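Local coordinates for fimbriae-associated protein Fap1 (Streptococcus parasanguinis, PDB 3RGU) that is a fimbriae-associated protein that probably serves in adhesion and oral biofilm formation, here represented by the alpha-helical subdomain of its major non-repeat unit, at residues L31-N42 with T67-I78. Residues are numbered along the deposited sequence; the frame is centred on the assembly and turned at random.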
loop_
_atom_site.group_PDB
_atom_site.type_symbol
_atom_site.label_atom_id
_atom_site.label_comp_id
_atom_site.label_asym_id
_atom_site.label_seq_id
_atom_site.Cartn_x
_atom_site.Cartn_y
_atom_site.Cartn_z
ATOM N N LEU A 31 10.486 4.952 4.394
ATOM C CA LEU A 31 9.654 4.295 3.413
ATOM C C LEU A 31 9.709 2.855 3.840
ATOM O O LEU A 31 8.693 2.172 3.845
ATOM C CB LEU A 31 10.239 4.427 2.017
ATOM C CG LEU A 31 9.921 5.651 1.187
ATOM C CD1 LEU A 31 10.349 6.863 1.958
ATOM C CD2 LEU A 31 10.706 5.580 -0.096
ATOM N N ASP A 32 10.911 2.409 4.199
ATOM C CA ASP A 32 11.123 1.101 4.793
ATOM C C ASP A 32 10.000 0.780 5.774
ATOM O O ASP A 32 9.555 -0.372 5.856
ATOM C CB ASP A 32 12.483 1.048 5.485
ATOM C CG ASP A 32 13.638 1.042 4.503
ATOM O OD1 ASP A 32 13.414 0.795 3.296
ATOM O OD2 ASP A 32 14.780 1.296 4.931
ATOM N N LYS A 33 9.550 1.802 6.504
ATOM C CA LYS A 33 8.419 1.674 7.411
ATOM C C LYS A 33 7.079 1.592 6.692
ATOM O O LYS A 33 6.206 0.831 7.099
ATOM C CB LYS A 33 8.405 2.843 8.399
ATOM N N MET A 34 6.909 2.394 5.646
ATOM C CA MET A 34 5.668 2.402 4.886
ATOM C C MET A 34 5.609 1.140 4.050
ATOM O O MET A 34 4.562 0.494 3.929
ATOM C CB MET A 34 5.618 3.636 3.985
ATOM C CG MET A 34 4.264 3.928 3.371
ATOM S SD MET A 34 2.927 4.096 4.581
ATOM C CE MET A 34 3.562 5.342 5.718
ATOM N N ILE A 35 6.749 0.790 3.471
ATOM C CA ILE A 35 6.877 -0.444 2.714
ATOM C C ILE A 35 6.462 -1.682 3.510
ATOM O O ILE A 35 5.707 -2.501 3.010
ATOM C CB ILE A 35 8.290 -0.617 2.141
ATOM C CG1 ILE A 35 8.408 0.202 0.865
ATOM C CG2 ILE A 35 8.561 -2.069 1.824
ATOM C CD1 ILE A 35 9.806 0.345 0.360
ATOM N N SER A 36 6.925 -1.819 4.740
ATOM C CA SER A 36 6.571 -3.008 5.481
ATOM C C SER A 36 5.124 -2.924 5.986
ATOM O O SER A 36 4.462 -3.934 6.189
ATOM C CB SER A 36 7.572 -3.260 6.599
ATOM O OG SER A 36 7.417 -2.306 7.626
ATOM N N GLU A 37 4.608 -1.719 6.140
ATOM C CA GLU A 37 3.206 -1.568 6.496
ATOM C C GLU A 37 2.282 -1.943 5.329
ATOM O O GLU A 37 1.235 -2.585 5.511
ATOM C CB GLU A 37 2.955 -0.136 6.931
ATOM C CG GLU A 37 1.601 0.131 7.555
ATOM C CD GLU A 37 1.415 1.614 7.902
ATOM O OE1 GLU A 37 2.426 2.365 7.934
ATOM O OE2 GLU A 37 0.257 2.035 8.139
ATOM N N ALA A 38 2.685 -1.549 4.126
ATOM C CA ALA A 38 1.896 -1.812 2.938
ATOM C C ALA A 38 1.798 -3.297 2.696
ATOM O O ALA A 38 0.720 -3.796 2.381
ATOM C CB ALA A 38 2.506 -1.148 1.754
ATOM N N GLU A 39 2.932 -3.985 2.851
ATOM C CA GLU A 39 3.021 -5.438 2.707
ATOM C C GLU A 39 2.013 -6.150 3.607
ATOM O O GLU A 39 1.296 -7.076 3.184
ATOM C CB GLU A 39 4.425 -5.921 3.057
ATOM C CG GLU A 39 5.469 -5.645 2.006
ATOM C CD GLU A 39 6.901 -5.814 2.521
ATOM O OE1 GLU A 39 7.109 -5.973 3.751
ATOM O OE2 GLU A 39 7.835 -5.781 1.686
ATOM N N VAL A 40 1.959 -5.717 4.863
ATOM C CA VAL A 40 1.094 -6.373 5.826
ATOM C C VAL A 40 -0.384 -6.177 5.500
ATOM O O VAL A 40 -1.144 -7.142 5.522
ATOM C CB VAL A 40 1.455 -5.998 7.262
ATOM C CG1 VAL A 40 0.273 -6.225 8.195
ATOM C CG2 VAL A 40 2.655 -6.814 7.697
ATOM N N LEU A 41 -0.779 -4.959 5.147
ATOM C CA LEU A 41 -2.163 -4.744 4.764
ATOM C C LEU A 41 -2.511 -5.526 3.529
ATOM O O LEU A 41 -3.593 -6.079 3.428
ATOM C CB LEU A 41 -2.434 -3.277 4.514
ATOM C CG LEU A 41 -2.608 -2.376 5.730
ATOM C CD1 LEU A 41 -3.293 -1.146 5.243
ATOM C CD2 LEU A 41 -3.447 -3.019 6.807
ATOM N N ASN A 42 -1.583 -5.566 2.582
ATOM C CA ASN A 42 -1.778 -6.325 1.354
ATOM C C ASN A 42 -1.999 -7.819 1.609
ATOM O O ASN A 42 -2.871 -8.435 0.991
ATOM C CB ASN A 42 -0.599 -6.114 0.396
ATOM C CG ASN A 42 -0.750 -4.863 -0.461
ATOM O OD1 ASN A 42 -1.627 -4.040 -0.231
ATOM N ND2 ASN A 42 0.106 -4.729 -1.465
ATOM N N THR A 67 -2.375 -0.634 -4.342
ATOM C CA THR A 67 -1.350 -0.629 -3.322
ATOM C C THR A 67 -0.215 -1.551 -3.733
ATOM O O THR A 67 0.946 -1.211 -3.583
ATOM C CB THR A 67 -1.896 -1.031 -1.975
ATOM O OG1 THR A 67 -3.040 -0.214 -1.665
ATOM C CG2 THR A 67 -0.844 -0.836 -0.943
ATOM N N GLN A 68 -0.547 -2.699 -4.301
ATOM C CA GLN A 68 0.489 -3.647 -4.683
ATOM C C GLN A 68 1.368 -3.079 -5.790
ATOM O O GLN A 68 2.567 -3.334 -5.836
ATOM C CB GLN A 68 -0.131 -4.974 -5.121
ATOM C CG GLN A 68 0.877 -6.011 -5.552
ATOM C CD GLN A 68 1.611 -6.617 -4.382
ATOM O OE1 GLN A 68 1.210 -6.428 -3.240
ATOM N NE2 GLN A 68 2.686 -7.357 -4.657
ATOM N N SER A 69 0.752 -2.299 -6.663
ATOM C CA SER A 69 1.416 -1.753 -7.817
ATOM C C SER A 69 2.416 -0.693 -7.394
ATOM O O SER A 69 3.569 -0.668 -7.853
ATOM C CB SER A 69 0.367 -1.127 -8.723
ATOM O OG SER A 69 0.992 -0.341 -9.710
ATOM N N GLN A 70 1.941 0.181 -6.512
ATOM C CA GLN A 70 2.697 1.305 -6.013
ATOM C C GLN A 70 3.851 0.813 -5.147
ATOM O O GLN A 70 4.969 1.300 -5.249
ATOM C CB GLN A 70 1.753 2.204 -5.223
ATOM C CG GLN A 70 2.372 3.471 -4.686
ATOM C CD GLN A 70 3.133 4.252 -5.734
ATOM O OE1 GLN A 70 2.714 4.342 -6.887
ATOM N NE2 GLN A 70 4.266 4.823 -5.331
ATOM N N LEU A 71 3.574 -0.174 -4.308
ATOM C CA LEU A 71 4.596 -0.786 -3.481
ATOM C C LEU A 71 5.741 -1.307 -4.306
ATOM O O LEU A 71 6.883 -1.173 -3.907
ATOM C CB LEU A 71 4.010 -1.942 -2.690
ATOM C CG LEU A 71 4.963 -2.777 -1.841
ATOM C CD1 LEU A 71 5.222 -2.085 -0.533
ATOM C CD2 LEU A 71 4.343 -4.130 -1.576
ATOM N N GLU A 72 5.430 -1.904 -5.450
ATOM C CA GLU A 72 6.456 -2.506 -6.273
ATOM C C GLU A 72 7.289 -1.446 -6.918
ATOM O O GLU A 72 8.480 -1.645 -7.147
ATOM C CB GLU A 72 5.845 -3.404 -7.347
ATOM C CG GLU A 72 5.350 -4.753 -6.824
ATOM C CD GLU A 72 6.441 -5.551 -6.122
ATOM O OE1 GLU A 72 6.407 -5.602 -4.873
ATOM O OE2 GLU A 72 7.336 -6.107 -6.811
ATOM N N ALA A 73 6.645 -0.324 -7.232
ATOM C CA ALA A 73 7.320 0.814 -7.853
ATOM C C ALA A 73 8.248 1.454 -6.832
ATOM O O ALA A 73 9.390 1.793 -7.136
ATOM C CB ALA A 73 6.312 1.822 -8.361
ATOM N N THR A 74 7.749 1.591 -5.612
ATOM C CA THR A 74 8.500 2.202 -4.557
ATOM C C THR A 74 9.713 1.352 -4.242
ATOM O O THR A 74 10.776 1.871 -3.911
ATOM C CB THR A 74 7.643 2.337 -3.321
ATOM O OG1 THR A 74 6.425 3.012 -3.669
ATOM C CG2 THR A 74 8.386 3.121 -2.237
ATOM N N LYS A 75 9.556 0.039 -4.353
ATOM C CA LYS A 75 10.661 -0.872 -4.100
ATOM C C LYS A 75 11.759 -0.695 -5.145
ATOM O O LYS A 75 12.939 -0.709 -4.819
ATOM C CB LYS A 75 10.163 -2.316 -4.073
ATOM C CG LYS A 75 9.713 -2.781 -2.696
ATOM C CD LYS A 75 8.764 -3.967 -2.789
ATOM C CE LYS A 75 9.503 -5.282 -2.840
ATOM N NZ LYS A 75 8.636 -6.361 -3.375
ATOM N N ASN A 76 11.354 -0.524 -6.396
ATOM C CA ASN A 76 12.290 -0.307 -7.483
ATOM C C ASN A 76 13.004 1.008 -7.295
ATOM O O ASN A 76 14.200 1.114 -7.575
ATOM C CB ASN A 76 11.564 -0.271 -8.835
ATOM C CG ASN A 76 10.970 -1.612 -9.216
ATOM O OD1 ASN A 76 11.480 -2.666 -8.821
ATOM N ND2 ASN A 76 9.884 -1.583 -9.993
ATOM N N LEU A 77 12.267 2.015 -6.839
ATOM C CA LEU A 77 12.794 3.362 -6.820
ATOM C C LEU A 77 13.896 3.447 -5.810
ATOM O O LEU A 77 14.990 3.879 -6.134
ATOM C CB LEU A 77 11.696 4.366 -6.535
ATOM C CG LEU A 77 12.122 5.826 -6.424
ATOM C CD1 LEU A 77 12.701 6.337 -7.731
ATOM C CD2 LEU A 77 10.914 6.630 -6.037
ATOM N N ILE A 78 13.627 2.992 -4.596
ATOM C CA ILE A 78 14.650 3.005 -3.569
ATOM C C ILE A 78 15.852 2.131 -3.888
ATOM O O ILE A 78 16.876 2.240 -3.232
ATOM C CB ILE A 78 14.067 2.624 -2.205
ATOM C CG1 ILE A 78 13.467 1.220 -2.240
ATOM C CG2 ILE A 78 13.049 3.672 -1.756
ATOM C CD1 ILE A 78 13.172 0.656 -0.847
#
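Ile35 and Leu71 have their CA atoms 6.6 Å apart where segments 31-42 of helix 32-50 and 67-78 of helix 54-79 run roughly antiparallel, their axes 150° apart in direction and 10.2 Å distant at closest approach. Each of the two is a knob in the other helix: Ile35 enters the hole formed by Leu71, Thr74, Lys75 and Ile78, and Leu71 that formed by Ile35, Ala38, Glu39 and Asn42. With CG anti to the backbone N (chi1 175°), Leu71 divides its methyls, CD1 lying 3.7 Å from Ala38 CB and also against Ile35 CG2 and O, CD2 4.0 Å from Glu39 CG, whose chain crosses it at about a right angle. Ile35 meets Ile78 tip to tip, CD1 to CD1 at 3.6 Å; the same CD1 lies beside Thr74 CG2, those side chains running in opposite directions. Beyond this pair, Leu31 slides past Ile78 and also reaches Thr74, its CD2 4.0 Å from Thr74 CG2. At the other end Asn42 is directed toward 67-78, its side chain slanting across that of Thr67: ND2 donates to Gln68 OE1 at 2.7 Å, a weak bond because the N-H...O angle is 129°, and OD1 rests against the Thr67 methyl. Gln68, bent at chi2, brings OE1 to Asn42. Thr67 OG1 is bonded to Ser63 O within its own helix and weakly to Asn98 O of helix 85-109, which also packs on Leu31, Ala38 and Asn42, completing a three-helix bundle. Aliphatic knobs in holes partly walled by the alkyl chains of Glu39 and Lys75, with one weak, bent hydrogen bond between side-chain amides, imply an interface probably held mainly by apolar burial.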